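Local coordinates for protein Alpha/beta hydrolase (Pseudomonas aeruginosa PAO1, PDB 4R1D) that probably acts as a calcium-binding lipase of the alpha/beta-hydrolase family, a type VI secretion effector that the partner protein Tli4 holds in check, at residues Y431-R441 / G493-D503; F517-N528 / R543-G551. All coordinates share one frame; numbering follows the deposited sequence.

Contact 1 (Y431-R441 / G493-D503); sequences YGADDSRHSWR and GSGGDETVPTD
The guanidinium group of R441 lies with one face on the G493–S494 peptide, S494 N standing 3.4 Å from its plane, while its edge is turned to the carboxylate of D503. Two nitrogens grip that carboxylate side-on: NE reaches D503 OD2 at 2.8 Å in an almost straight bond (173°), and NH2 takes the syn lone pair of OD1. A bend at chi2 (-96°) turns the R441 chain to this aspartate, with CG resting 3.7 Å from P501 CB. R437 also presents an edge, where NH1 forms a salt bridge with E498 OE2 whose hydrogen bond is weak, the two planes 73° apart; its firmer partner is G532 O, reached by NE. The methyl CG2 of T502 lies at the edge of the Y431 ring.

Between these charged pairs, D434 and G496 form a single antiparallel bridge, a hydrogen-bonded pair in which G496 N gives to D434 O at 3.1 Å. R437 N approaches the same oxygen from the opposite face and closes a type I turn. S439 OG sits 3.4 Å from G496 CA, beside a residue with no side chain; it accepts from E498 N at 2.9 Å and donates to R437 O. D435 OD1 receives S494 OG on its syn lone pair. D497 OD1 accepts from both T499 N and V500 N, an Asx motif, whereas OD2 bonds H535 ND1, consistent with the acid–histidine pair of alpha/beta hydrolases.

Residues 431–432 end strand 427–432 of the central parallel sheet, so the interface lies just beyond the C-terminal end of that strand, with R518 of the neighbouring strand 515–519 against A433 and T502, and helix 502–505 starting directly after P501.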
loop_
_atom_site.group_PDB
_atom_site.type_symbol
_atom_site.label_atom_id
_atom_site.label_comp_id
_atom_site.label_asym_id
_atom_site.label_seq_id
_atom_site.Cartn_x
_atom_site.Cartn_y
_atom_site.Cartn_z
ATOM N N TYR A 431 17.310 -12.525 8.448
ATOM C CA TYR A 431 17.418 -11.620 7.318
ATOM C C TYR A 431 18.410 -12.161 6.292
ATOM O O TYR A 431 19.212 -13.040 6.605
ATOM C CB TYR A 431 17.831 -10.218 7.793
ATOM C CG TYR A 431 19.169 -10.176 8.503
ATOM C CD1 TYR A 431 19.312 -10.681 9.791
ATOM C CD2 TYR A 431 20.292 -9.634 7.880
ATOM C CE1 TYR A 431 20.544 -10.649 10.444
ATOM C CE2 TYR A 431 21.514 -9.591 8.523
ATOM C CZ TYR A 431 21.635 -10.096 9.801
ATOM O OH TYR A 431 22.861 -10.055 10.441
ATOM N N GLY A 432 18.321 -11.646 5.071
ATOM C CA GLY A 432 19.194 -12.055 3.980
ATOM C C GLY A 432 20.378 -11.115 3.867
ATOM O O GLY A 432 20.215 -9.904 3.690
ATOM N N ALA A 433 21.575 -11.679 3.978
ATOM C CA ALA A 433 22.796 -10.904 3.919
ATOM C C ALA A 433 23.730 -11.577 2.930
ATOM O O ALA A 433 24.526 -12.436 3.301
ATOM C CB ALA A 433 23.438 -10.843 5.280
ATOM N N ASP A 434 23.624 -11.190 1.668
ATOM C CA ASP A 434 24.356 -11.891 0.625
ATOM C C ASP A 434 24.963 -10.900 -0.336
ATOM O O ASP A 434 24.275 -10.021 -0.863
ATOM C CB ASP A 434 23.434 -12.846 -0.123
ATOM C CG ASP A 434 24.197 -13.899 -0.896
ATOM O OD1 ASP A 434 24.790 -13.562 -1.939
ATOM O OD2 ASP A 434 24.209 -15.070 -0.461
ATOM N N ASP A 435 26.264 -11.041 -0.566
ATOM C CA ASP A 435 26.967 -10.103 -1.431
ATOM C C ASP A 435 26.705 -10.328 -2.920
ATOM O O ASP A 435 27.153 -9.536 -3.744
ATOM C CB ASP A 435 28.464 -10.112 -1.119
ATOM C CG ASP A 435 28.801 -9.260 0.090
ATOM O OD1 ASP A 435 28.314 -8.110 0.156
ATOM O OD2 ASP A 435 29.542 -9.732 0.977
ATOM N N SER A 436 25.957 -11.378 -3.267
ATOM C CA SER A 436 25.536 -11.557 -4.661
ATOM C C SER A 436 24.220 -10.837 -4.970
ATOM O O SER A 436 23.668 -10.967 -6.062
ATOM C CB SER A 436 25.447 -13.039 -5.044
ATOM O OG SER A 436 24.279 -13.636 -4.506
ATOM N N ARG A 437 23.715 -10.070 -4.008
ATOM C CA ARG A 437 22.512 -9.278 -4.237
ATOM C C ARG A 437 22.817 -7.849 -3.832
ATOM O O ARG A 437 22.735 -7.515 -2.655
ATOM C CB ARG A 437 21.351 -9.835 -3.415
ATOM C CG ARG A 437 21.094 -11.303 -3.682
ATOM C CD ARG A 437 19.785 -11.750 -3.088
ATOM N NE ARG A 437 19.521 -13.176 -3.279
ATOM C CZ ARG A 437 18.861 -13.692 -4.311
ATOM N NH1 ARG A 437 18.400 -12.910 -5.279
ATOM N NH2 ARG A 437 18.656 -15.000 -4.373
ATOM N N HIS A 438 23.199 -7.021 -4.805
ATOM C CA HIS A 438 23.753 -5.698 -4.510
ATOM C C HIS A 438 22.786 -4.807 -3.734
ATOM O O HIS A 438 23.214 -3.980 -2.923
ATOM C CB HIS A 438 24.273 -5.004 -5.781
ATOM C CG HIS A 438 23.211 -4.342 -6.606
ATOM N ND1 HIS A 438 22.452 -5.025 -7.532
ATOM C CD2 HIS A 438 22.810 -3.048 -6.671
ATOM C CE1 HIS A 438 21.614 -4.186 -8.117
ATOM N NE2 HIS A 438 21.811 -2.981 -7.611
ATOM N N SER A 439 21.492 -4.976 -4.003
ATOM C CA SER A 439 20.434 -4.352 -3.211
ATOM C C SER A 439 20.497 -2.821 -3.191
ATOM O O SER A 439 19.984 -2.197 -2.261
ATOM C CB SER A 439 20.483 -4.871 -1.770
ATOM O OG SER A 439 20.506 -6.292 -1.710
ATOM N N TRP A 440 21.111 -2.225 -4.211
ATOM C CA TRP A 440 21.312 -0.772 -4.258
ATOM C C TRP A 440 21.905 -0.239 -2.959
ATOM O O TRP A 440 21.627 0.893 -2.544
ATOM C CB TRP A 440 19.993 -0.056 -4.604
ATOM C CG TRP A 440 19.510 -0.485 -5.940
ATOM C CD1 TRP A 440 18.459 -1.309 -6.211
ATOM C CD2 TRP A 440 20.110 -0.167 -7.201
ATOM N NE1 TRP A 440 18.353 -1.510 -7.571
ATOM C CE2 TRP A 440 19.356 -0.816 -8.199
ATOM C CE3 TRP A 440 21.205 0.614 -7.582
ATOM C CZ2 TRP A 440 19.665 -0.712 -9.551
ATOM C CZ3 TRP A 440 21.513 0.719 -8.923
ATOM C CH2 TRP A 440 20.749 0.058 -9.895
ATOM N N ARG A 441 22.753 -1.051 -2.338
ATOM C CA ARG A 441 23.277 -0.727 -1.019
ATOM C C ARG A 441 24.148 0.533 -1.065
ATOM O O ARG A 441 24.073 1.379 -0.177
ATOM C CB ARG A 441 24.047 -1.919 -0.458
ATOM C CG ARG A 441 24.530 -1.719 0.966
ATOM C CD ARG A 441 25.991 -1.215 1.014
ATOM N NE ARG A 441 26.396 -1.017 2.394
ATOM C CZ ARG A 441 27.623 -1.218 2.875
ATOM N NH1 ARG A 441 28.608 -1.631 2.085
ATOM N NH2 ARG A 441 27.847 -1.015 4.161
ATOM N N GLY A 493 27.997 -4.438 6.238
ATOM C CA GLY A 493 26.684 -3.996 5.782
ATOM C C GLY A 493 26.429 -4.100 4.286
ATOM O O GLY A 493 25.365 -3.707 3.808
ATOM N N SER A 494 27.390 -4.651 3.546
ATOM C CA SER A 494 27.257 -4.787 2.093
ATOM C C SER A 494 26.241 -5.858 1.700
ATOM O O SER A 494 25.850 -6.693 2.524
ATOM C CB SER A 494 28.613 -5.127 1.451
ATOM O OG SER A 494 29.035 -6.422 1.856
ATOM N N GLY A 495 25.841 -5.839 0.432
ATOM C CA GLY A 495 24.852 -6.777 -0.084
ATOM C C GLY A 495 23.488 -6.651 0.590
ATOM O O GLY A 495 23.155 -5.615 1.157
ATOM N N GLY A 496 22.711 -7.729 0.549
ATOM C CA GLY A 496 21.420 -7.745 1.215
ATOM C C GLY A 496 20.546 -8.844 0.650
ATOM O O GLY A 496 21.027 -9.950 0.374
ATOM N N ASP A 497 19.261 -8.547 0.476
ATOM C CA ASP A 497 18.340 -9.535 -0.073
ATOM C C ASP A 497 17.625 -9.004 -1.315
ATOM O O ASP A 497 16.583 -9.523 -1.693
ATOM C CB ASP A 497 17.329 -9.981 0.995
ATOM C CG ASP A 497 16.347 -8.879 1.372
ATOM O OD1 ASP A 497 16.364 -7.830 0.704
ATOM O OD2 ASP A 497 15.549 -9.065 2.319
ATOM N N GLU A 498 18.213 -7.975 -1.937
ATOM C CA GLU A 498 17.694 -7.303 -3.135
ATOM C C GLU A 498 16.932 -6.038 -2.767
ATOM O O GLU A 498 17.005 -5.035 -3.472
ATOM C CB GLU A 498 16.812 -8.206 -4.009
ATOM C CG GLU A 498 17.465 -9.512 -4.410
ATOM C CD GLU A 498 17.709 -9.625 -5.891
ATOM O OE1 GLU A 498 16.835 -9.189 -6.679
ATOM O OE2 GLU A 498 18.777 -10.163 -6.256
ATOM N N THR A 499 16.209 -6.089 -1.654
ATOM C CA THR A 499 15.411 -4.943 -1.225
ATOM C C THR A 499 15.924 -4.296 0.056
ATOM O O THR A 499 15.877 -3.075 0.188
ATOM C CB THR A 499 13.935 -5.325 -1.045
ATOM O OG1 THR A 499 13.340 -5.480 -2.333
ATOM C CG2 THR A 499 13.188 -4.231 -0.278
ATOM N N VAL A 500 16.410 -5.114 0.988
ATOM C CA VAL A 500 16.944 -4.624 2.259
ATOM C C VAL A 500 18.464 -4.841 2.309
ATOM O O VAL A 500 18.923 -5.971 2.366
ATOM C CB VAL A 500 16.276 -5.359 3.444
ATOM C CG1 VAL A 500 16.873 -4.930 4.801
ATOM C CG2 VAL A 500 14.752 -5.114 3.423
ATOM N N PRO A 501 19.242 -3.751 2.275
ATOM C CA PRO A 501 20.701 -3.919 2.397
ATOM C C PRO A 501 21.028 -4.513 3.752
ATOM O O PRO A 501 20.318 -4.273 4.720
ATOM C CB PRO A 501 21.226 -2.485 2.326
ATOM C CG PRO A 501 20.193 -1.769 1.491
ATOM C CD PRO A 501 18.869 -2.369 1.924
ATOM N N THR A 502 22.105 -5.280 3.827
ATOM C CA THR A 502 22.527 -5.842 5.094
ATOM C C THR A 502 22.655 -4.754 6.183
ATOM O O THR A 502 22.372 -5.006 7.353
ATOM C CB THR A 502 23.845 -6.635 4.905
ATOM O OG1 THR A 502 23.668 -7.581 3.838
ATOM C CG2 THR A 502 24.219 -7.383 6.173
ATOM N N ASP A 503 23.072 -3.546 5.791
ATOM C CA ASP A 503 23.118 -2.401 6.705
ATOM C C ASP A 503 21.907 -2.387 7.632
ATOM O O ASP A 503 22.028 -2.225 8.840
ATOM C CB ASP A 503 23.092 -1.078 5.920
ATOM C CG ASP A 503 24.387 -0.793 5.191
ATOM O OD1 ASP A 503 25.458 -1.073 5.764
ATOM O OD2 ASP A 503 24.327 -0.277 4.049
HETATM O O HOH W 1 16.839 -9.131 4.775
HETATM O O HOH W 2 19.163 -7.593 4.726
HETATM O O HOH W 3 22.937 1.409 2.342
#

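Contact 2 (F517-N528 / R543-G551); sequences FRHGSKGKGQAN and RAQWAALYG
N528 OD1 is gripped by two donors, R543 NH1 from the helix at 3.0 Å and G520 N from its own segment. The arginine nitrogen lies in the plane of the carbonyl, although the amide and guanidinium groups are turned 74° against each other. N528 ND2 donates to R518 O and K524 O, and these two bonds fix the rotation of the amide. This is the closing strand–helix unit of an alpha/beta-hydrolase fold: strand 517–519 and helix 543–551 run antiparallel, their axes 10.2 Å apart.

A bend at chi3 (-70°) carries the end of R543 to N528; its NE pairs with D541 and its NH2 bonds R531 O. Nearer the backbone, CB of R543 lies over the H519 ring in a CH-pi contact, 3.6 Å from the ring centroid. H519 ND1 is taken by Y533. Further along the helix, F517 joins W546 and Y550 in an aromatic cluster, pointing an edge at the Y550 face in an offset edge-to-face pair, with A547 CB over one F517 face and W546 CZ3 3.6 Å from F517 CE2. One water bridges H519 NE2 and R543 O, donating to the latter at 2.8 Å.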
loop_
_atom_site.group_PDB
_atom_site.type_symbol
_atom_site.label_atom_id
_atom_site.label_comp_id
_atom_site.label_asym_id
_atom_site.label_seq_id
_atom_site.Cartn_x
_atom_site.Cartn_y
_atom_site.Cartn_z
ATOM N N PHE A 517 19.328 -14.352 12.919
ATOM C CA PHE A 517 19.848 -15.305 11.937
ATOM C C PHE A 517 20.263 -14.607 10.655
ATOM O O PHE A 517 19.429 -14.035 9.931
ATOM C CB PHE A 517 18.823 -16.404 11.652
ATOM C CG PHE A 517 18.464 -17.210 12.866
ATOM C CD1 PHE A 517 17.574 -16.712 13.807
ATOM C CD2 PHE A 517 19.027 -18.459 13.077
ATOM C CE1 PHE A 517 17.246 -17.430 14.927
ATOM C CE2 PHE A 517 18.710 -19.189 14.196
ATOM C CZ PHE A 517 17.809 -18.681 15.128
ATOM N N ARG A 518 21.567 -14.655 10.387
ATOM C CA ARG A 518 22.150 -13.949 9.264
ATOM C C ARG A 518 22.290 -14.937 8.098
ATOM O O ARG A 518 23.221 -15.746 8.051
ATOM C CB ARG A 518 23.498 -13.386 9.698
ATOM C CG ARG A 518 24.266 -12.522 8.695
ATOM C CD ARG A 518 25.512 -12.005 9.434
ATOM N NE ARG A 518 26.411 -11.161 8.646
ATOM C CZ ARG A 518 26.307 -9.841 8.523
ATOM N NH1 ARG A 518 25.302 -9.185 9.100
ATOM N NH2 ARG A 518 27.209 -9.173 7.804
ATOM N N HIS A 519 21.340 -14.891 7.173
ATOM C CA HIS A 519 21.269 -15.909 6.123
ATOM C C HIS A 519 21.976 -15.461 4.846
ATOM O O HIS A 519 21.842 -14.325 4.413
ATOM C CB HIS A 519 19.810 -16.300 5.828
ATOM C CG HIS A 519 19.139 -17.004 6.969
ATOM N ND1 HIS A 519 17.817 -16.792 7.303
ATOM C CD2 HIS A 519 19.605 -17.922 7.846
ATOM C CE1 HIS A 519 17.502 -17.540 8.344
ATOM N NE2 HIS A 519 18.570 -18.234 8.697
ATOM N N GLY A 520 22.721 -16.369 4.229
ATOM C CA GLY A 520 23.404 -16.032 2.997
ATOM C C GLY A 520 24.912 -15.960 3.150
ATOM O O GLY A 520 25.469 -16.364 4.170
ATOM N N SER A 521 25.565 -15.412 2.131
ATOM C CA SER A 521 27.017 -15.464 2.028
ATOM C C SER A 521 27.755 -14.774 3.178
ATOM O O SER A 521 28.893 -15.140 3.499
ATOM C CB SER A 521 27.458 -14.866 0.694
ATOM O OG SER A 521 27.398 -13.450 0.740
ATOM N N LYS A 522 27.128 -13.775 3.798
ATOM C CA LYS A 522 27.777 -13.033 4.880
ATOM C C LYS A 522 27.535 -13.633 6.263
ATOM O O LYS A 522 28.019 -13.116 7.268
ATOM C CB LYS A 522 27.361 -11.555 4.854
ATOM C CG LYS A 522 27.555 -10.902 3.490
ATOM C CD LYS A 522 27.123 -9.440 3.476
ATOM C CE LYS A 522 28.065 -8.539 4.286
ATOM N NZ LYS A 522 29.454 -8.532 3.714
ATOM N N GLY A 523 26.771 -14.717 6.313
ATOM C CA GLY A 523 26.542 -15.423 7.554
ATOM C C GLY A 523 27.369 -16.692 7.621
ATOM O O GLY A 523 28.197 -16.945 6.739
ATOM N N LYS A 524 27.143 -17.493 8.660
ATOM C CA LYS A 524 27.891 -18.733 8.862
ATOM C C LYS A 524 26.945 -19.905 9.103
ATOM O O LYS A 524 25.731 -19.718 9.212
ATOM C CB LYS A 524 28.821 -18.602 10.067
ATOM C CG LYS A 524 29.839 -17.467 9.971
ATOM C CD LYS A 524 30.821 -17.696 8.829
ATOM C CE LYS A 524 31.804 -16.530 8.705
ATOM N NZ LYS A 524 32.757 -16.700 7.565
ATOM N N GLY A 525 27.502 -21.110 9.207
ATOM C CA GLY A 525 26.709 -22.277 9.567
ATOM C C GLY A 525 26.505 -23.285 8.454
ATOM O O GLY A 525 26.301 -22.931 7.293
ATOM N N GLN A 526 26.558 -24.566 8.812
ATOM C CA GLN A 526 26.511 -25.619 7.807
ATOM C C GLN A 526 25.152 -25.766 7.125
ATOM O O GLN A 526 25.053 -26.367 6.049
ATOM C CB GLN A 526 27.008 -26.955 8.392
ATOM C CG GLN A 526 26.124 -27.557 9.467
ATOM C CD GLN A 526 26.694 -28.862 10.007
ATOM O OE1 GLN A 526 27.786 -29.279 9.620
ATOM N NE2 GLN A 526 25.964 -29.504 10.907
ATOM N N ALA A 527 24.105 -25.218 7.738
ATOM C CA ALA A 527 22.772 -25.226 7.129
ATOM C C ALA A 527 22.474 -23.909 6.427
ATOM O O ALA A 527 21.327 -23.629 6.061
ATOM C CB ALA A 527 21.712 -25.516 8.178
ATOM N N ASN A 528 23.518 -23.110 6.230
ATOM C CA ASN A 528 23.380 -21.756 5.697
ATOM C C ASN A 528 24.319 -21.544 4.506
ATOM O O ASN A 528 24.846 -20.451 4.316
ATOM C CB ASN A 528 23.706 -20.768 6.820
ATOM C CG ASN A 528 23.339 -19.324 6.494
ATOM O OD1 ASN A 528 22.556 -19.039 5.590
ATOM N ND2 ASN A 528 23.893 -18.408 7.267
ATOM N N ARG A 543 15.388 -21.718 5.312
ATOM C CA ARG A 543 15.997 -21.076 6.479
ATOM C C ARG A 543 15.050 -20.092 7.163
ATOM O O ARG A 543 15.046 -19.975 8.395
ATOM C CB ARG A 543 17.288 -20.366 6.084
ATOM C CG ARG A 543 18.391 -21.328 5.679
ATOM C CD ARG A 543 19.488 -20.569 4.955
ATOM N NE ARG A 543 19.029 -20.130 3.642
ATOM C CZ ARG A 543 19.836 -19.651 2.702
ATOM N NH1 ARG A 543 21.135 -19.518 2.953
ATOM N NH2 ARG A 543 19.349 -19.305 1.520
ATOM N N ALA A 544 14.273 -19.364 6.359
ATOM C CA ALA A 544 13.322 -18.401 6.915
ATOM C C ALA A 544 12.243 -19.152 7.669
ATOM O O ALA A 544 11.818 -18.726 8.746
ATOM C CB ALA A 544 12.701 -17.538 5.812
ATOM N N GLN A 545 11.794 -20.261 7.085
ATOM C CA GLN A 545 10.779 -21.125 7.692
ATOM C C GLN A 545 11.285 -21.720 9.003
ATOM O O GLN A 545 10.570 -21.737 10.009
ATOM C CB GLN A 545 10.378 -22.236 6.708
ATOM C CG GLN A 545 9.766 -21.669 5.409
ATOM C CD GLN A 545 9.552 -22.703 4.321
ATOM O OE1 GLN A 545 10.022 -23.834 4.420
ATOM N NE2 GLN A 545 8.839 -22.308 3.263
ATOM N N TRP A 546 12.518 -22.212 8.975
ATOM C CA TRP A 546 13.149 -22.776 10.174
ATOM C C TRP A 546 13.193 -21.719 11.261
ATOM O O TRP A 546 12.797 -21.960 12.389
ATOM C CB TRP A 546 14.583 -23.238 9.869
ATOM C CG TRP A 546 15.172 -24.069 10.983
ATOM C CD1 TRP A 546 15.170 -25.435 11.066
ATOM C CD2 TRP A 546 15.818 -23.597 12.181
ATOM N NE1 TRP A 546 15.782 -25.839 12.228
ATOM C CE2 TRP A 546 16.181 -24.730 12.932
ATOM C CE3 TRP A 546 16.128 -22.325 12.683
ATOM C CZ2 TRP A 546 16.830 -24.633 14.164
ATOM C CZ3 TRP A 546 16.769 -22.229 13.904
ATOM C CH2 TRP A 546 17.124 -23.380 14.627
ATOM N N ALA A 547 13.700 -20.537 10.921
ATOM C CA ALA A 547 13.830 -19.485 11.919
ATOM C C ALA A 547 12.489 -19.030 12.512
ATOM O O ALA A 547 12.420 -18.660 13.680
ATOM C CB ALA A 547 14.612 -18.286 11.351
ATOM N N ALA A 548 11.438 -19.039 11.697
ATOM C CA ALA A 548 10.103 -18.696 12.182
ATOM C C ALA A 548 9.572 -19.748 13.160
ATOM O O ALA A 548 9.123 -19.424 14.260
ATOM C CB ALA A 548 9.140 -18.527 11.020
ATOM N N LEU A 549 9.623 -21.013 12.760
ATOM C CA LEU A 549 9.119 -22.067 13.629
ATOM C C LEU A 549 9.947 -22.172 14.908
ATOM O O LEU A 549 9.408 -22.372 15.993
ATOM C CB LEU A 549 9.077 -23.397 12.879
ATOM C CG LEU A 549 7.986 -23.427 11.803
ATOM C CD1 LEU A 549 8.265 -24.531 10.827
ATOM C CD2 LEU A 549 6.601 -23.586 12.459
ATOM N N TYR A 550 11.263 -22.027 14.775
ATOM C CA TYR A 550 12.146 -22.001 15.934
ATOM C C TYR A 550 11.733 -20.889 16.900
ATOM O O TYR A 550 11.606 -21.114 18.101
ATOM C CB TYR A 550 13.598 -21.788 15.483
ATOM C CG TYR A 550 14.562 -21.580 16.611
ATOM C CD1 TYR A 550 15.190 -22.662 17.219
ATOM C CD2 TYR A 550 14.869 -20.300 17.065
ATOM C CE1 TYR A 550 16.096 -22.476 18.259
ATOM C CE2 TYR A 550 15.774 -20.105 18.111
ATOM C CZ TYR A 550 16.378 -21.197 18.698
ATOM O OH TYR A 550 17.257 -21.009 19.731
ATOM N N GLY A 551 11.520 -19.683 16.376
ATOM C CA GLY A 551 11.077 -18.582 17.208
ATOM C C GLY A 551 9.775 -18.893 17.943
ATOM O O GLY A 551 9.635 -18.636 19.139
HETATM O O HOH W 4 17.380 -20.627 9.795
#

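Overall arrangement
Following the chain from the N terminus, strand 427–432 runs into the first segment of contact 1, which closes the long excursion between residues 442 and 492 when 493–503 returns beside it. Only then does contact 2 open, with strand 515–519, and it closes a shorter loop of 14 residues once helix 542–556 packs back on that strand. The two contacts are therefore in series, neither nested nor crossed. Their strands are neighbours in the parallel sheet, 515–519 being one of its two outermost strands, and A433 N lies 2.7 Å from H519 O. K522 adds a second tie, reaching from contact 2 to S494 and D435.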